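Long-range contact in amorpha-4,11-diene synthase (Artemisia annua, PDB 4GAX), which probably cyclises farnesyl diphosphate to sesquiterpenes such as amorpha-4,11-diene, being an engineered form of a plant alpha-bisabolol synthase: residues D58-V63 and I241-L246. Residues are numbered along the deposited sequence; the frame is centred on the assembly and turned at random.
Sequences DLKKEV and IKLAKL
Leu59 and Leu243 bury most of the surface here, where the two helical segments come closest, with the CA atoms of the pair 6.2 Å apart; Leu59 reaches the main chain of Leu243, while Leu243 packs among the side chains of Leu59, Lys60 and Val63. The reach of Leu59 depends on its second torsion: CD1 is anti to CA (chi2 173°), so this methyl is carried straight out to the other helix and lies over the main chain of Leu243, 3.7 Å from its CA. The same methyl meets CD2 of Leu246 at 3.9 Å, and CD of Lys242 also lies 3.9 Å away. Lys242 contributes only its aliphatic stem, an extended chain running at about a right angle to the leucine, and its ammonium group is carried beyond the contact. Thr239, one turn before Leu243, also touches Leu59 and completes the hollow that receives it.

Leu243 answers in kind. With CG anti to its backbone N (chi1 177°), its branch is carried toward helix 52-71, where the methyls take different neighbours: CD2 approaches CG2 of Val63 at 4.0 Å, and CD1 packs beside the CB of Leu59 and lies 4.3 Å from CD of Lys60. Val56, one turn before Lys60, also touches Leu243. No hydrogen bond joins the two segments, although Glu62 OE1 is hydrogen-bonded to OG1 of Thr239, just before 241-246. On the far side of 241-246, Lys245 is tied to Glu231 and to the carbonyl of Ser562 near the C-terminus.

With the short axes 9.9 Å apart and at 133°, Leu59 and Leu243 each fit as a knob into a four-residue hole of the other helix, a reciprocal knobs-into-holes packing that joins helix 52-71 of the N-terminal terpene synthase domain to the long helix 238-269, within the all-helical architecture of plant sesquiterpene synthases.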
loop_
_atom_site.group_PDB
_atom_site.type_symbol
_atom_site.label_atom_id
_atom_site.label_comp_id
_atom_site.label_asym_id
_atom_site.label_seq_id
_atom_site.Cartn_x
_atom_site.Cartn_y
_atom_site.Cartn_z
ATOM N N ASP A 58 -19.482 21.970 -9.158
ATOM C CA ASP A 58 -19.628 23.179 -8.352
ATOM C C ASP A 58 -19.079 23.019 -6.930
ATOM O O ASP A 58 -18.554 23.976 -6.342
ATOM C CB ASP A 58 -21.086 23.618 -8.328
ATOM C CG ASP A 58 -21.646 23.811 -9.727
ATOM O OD1 ASP A 58 -20.950 24.423 -10.569
ATOM O OD2 ASP A 58 -22.773 23.337 -9.987
ATOM N N LEU A 59 -19.198 21.816 -6.375
ATOM C CA LEU A 59 -18.569 21.535 -5.089
ATOM C C LEU A 59 -17.058 21.701 -5.193
ATOM O O LEU A 59 -16.429 22.287 -4.311
ATOM C CB LEU A 59 -18.897 20.121 -4.616
ATOM C CG LEU A 59 -20.326 19.906 -4.108
ATOM C CD1 LEU A 59 -20.564 18.423 -3.841
ATOM C CD2 LEU A 59 -20.584 20.727 -2.846
ATOM N N LYS A 60 -16.488 21.176 -6.275
ATOM C CA LYS A 60 -15.055 21.290 -6.554
ATOM C C LYS A 60 -14.559 22.731 -6.539
ATOM O O LYS A 60 -13.501 23.025 -5.971
ATOM C CB LYS A 60 -14.723 20.663 -7.912
ATOM C CG LYS A 60 -13.998 19.340 -7.810
ATOM C CD LYS A 60 -14.839 18.183 -8.324
ATOM C CE LYS A 60 -14.485 17.844 -9.761
ATOM N NZ LYS A 60 -13.166 18.424 -10.143
ATOM N N LYS A 61 -15.322 23.623 -7.163
ATOM C CA LYS A 61 -14.947 25.032 -7.227
ATOM C C LYS A 61 -14.996 25.703 -5.856
ATOM O O LYS A 61 -14.201 26.602 -5.566
ATOM C CB LYS A 61 -15.869 25.787 -8.184
ATOM C CG LYS A 61 -15.999 25.162 -9.562
ATOM C CD LYS A 61 -16.780 26.087 -10.489
ATOM C CE LYS A 61 -17.224 25.370 -11.755
ATOM N NZ LYS A 61 -18.710 25.238 -11.807
ATOM N N GLU A 62 -15.953 25.309 -5.025
ATOM C CA GLU A 62 -16.029 25.862 -3.677
ATOM C C GLU A 62 -14.784 25.446 -2.895
ATOM O O GLU A 62 -14.212 26.241 -2.149
ATOM C CB GLU A 62 -17.271 25.353 -2.943
ATOM C CG GLU A 62 -18.593 25.685 -3.602
ATOM C CD GLU A 62 -19.778 25.217 -2.769
ATOM O OE1 GLU A 62 -19.709 25.330 -1.520
ATOM O OE2 GLU A 62 -20.770 24.726 -3.357
ATOM N N VAL A 63 -14.373 24.191 -3.057
ATOM C CA VAL A 63 -13.179 23.695 -2.372
ATOM C C VAL A 63 -11.893 24.348 -2.889
ATOM O O VAL A 63 -10.983 24.647 -2.106
ATOM C CB VAL A 63 -13.071 22.154 -2.464
ATOM C CG1 VAL A 63 -11.784 21.649 -1.792
ATOM C CG2 VAL A 63 -14.299 21.505 -1.813
ATOM N N ILE A 241 -17.772 17.252 2.972
ATOM C CA ILE A 241 -18.345 15.933 3.229
ATOM C C ILE A 241 -19.302 15.534 2.114
ATOM O O ILE A 241 -19.345 14.359 1.720
ATOM C CB ILE A 241 -19.026 15.811 4.627
ATOM C CG1 ILE A 241 -19.325 14.334 4.935
ATOM C CG2 ILE A 241 -20.309 16.629 4.699
ATOM C CD1 ILE A 241 -18.086 13.446 4.904
ATOM N N LYS A 242 -20.045 16.502 1.579
ATOM C CA LYS A 242 -20.957 16.189 0.478
ATOM C C LYS A 242 -20.179 15.690 -0.735
ATOM O O LYS A 242 -20.524 14.671 -1.354
ATOM C CB LYS A 242 -21.781 17.416 0.100
ATOM C CG LYS A 242 -22.876 17.113 -0.905
ATOM C CD LYS A 242 -23.577 18.383 -1.359
ATOM C CE LYS A 242 -24.879 18.058 -2.074
ATOM N NZ LYS A 242 -25.439 19.263 -2.742
ATOM N N LEU A 243 -19.109 16.406 -1.059
ATOM C CA LEU A 243 -18.244 16.037 -2.165
ATOM C C LEU A 243 -17.553 14.697 -1.933
ATOM O O LEU A 243 -17.465 13.862 -2.846
ATOM C CB LEU A 243 -17.176 17.120 -2.356
ATOM C CG LEU A 243 -16.123 16.858 -3.430
ATOM C CD1 LEU A 243 -16.775 16.632 -4.787
ATOM C CD2 LEU A 243 -15.161 18.017 -3.492
ATOM N N ALA A 244 -17.040 14.497 -0.724
ATOM C CA ALA A 244 -16.310 13.267 -0.424
ATOM C C ALA A 244 -17.177 12.022 -0.600
ATOM O O ALA A 244 -16.697 10.974 -1.044
ATOM C CB ALA A 244 -15.714 13.308 0.998
ATOM N N LYS A 245 -18.448 12.127 -0.239
ATOM C CA LYS A 245 -19.321 10.959 -0.307
ATOM C C LYS A 245 -19.761 10.682 -1.739
ATOM O O LYS A 245 -19.833 9.521 -2.153
ATOM C CB LYS A 245 -20.536 11.138 0.598
ATOM C CG LYS A 245 -20.210 11.175 2.086
ATOM C CD LYS A 245 -21.479 11.540 2.900
ATOM C CE LYS A 245 -22.112 10.322 3.538
ATOM N NZ LYS A 245 -23.422 10.652 4.205
ATOM N N LEU A 246 -20.073 11.744 -2.486
ATOM C CA LEU A 246 -20.460 11.609 -3.896
ATOM C C LEU A 246 -19.304 10.995 -4.680
ATOM O O LEU A 246 -19.489 10.093 -5.511
ATOM C CB LEU A 246 -20.814 12.973 -4.501
ATOM C CG LEU A 246 -22.275 13.442 -4.502
ATOM C CD1 LEU A 246 -23.043 12.887 -3.331
ATOM C CD2 LEU A 246 -22.348 14.978 -4.504
#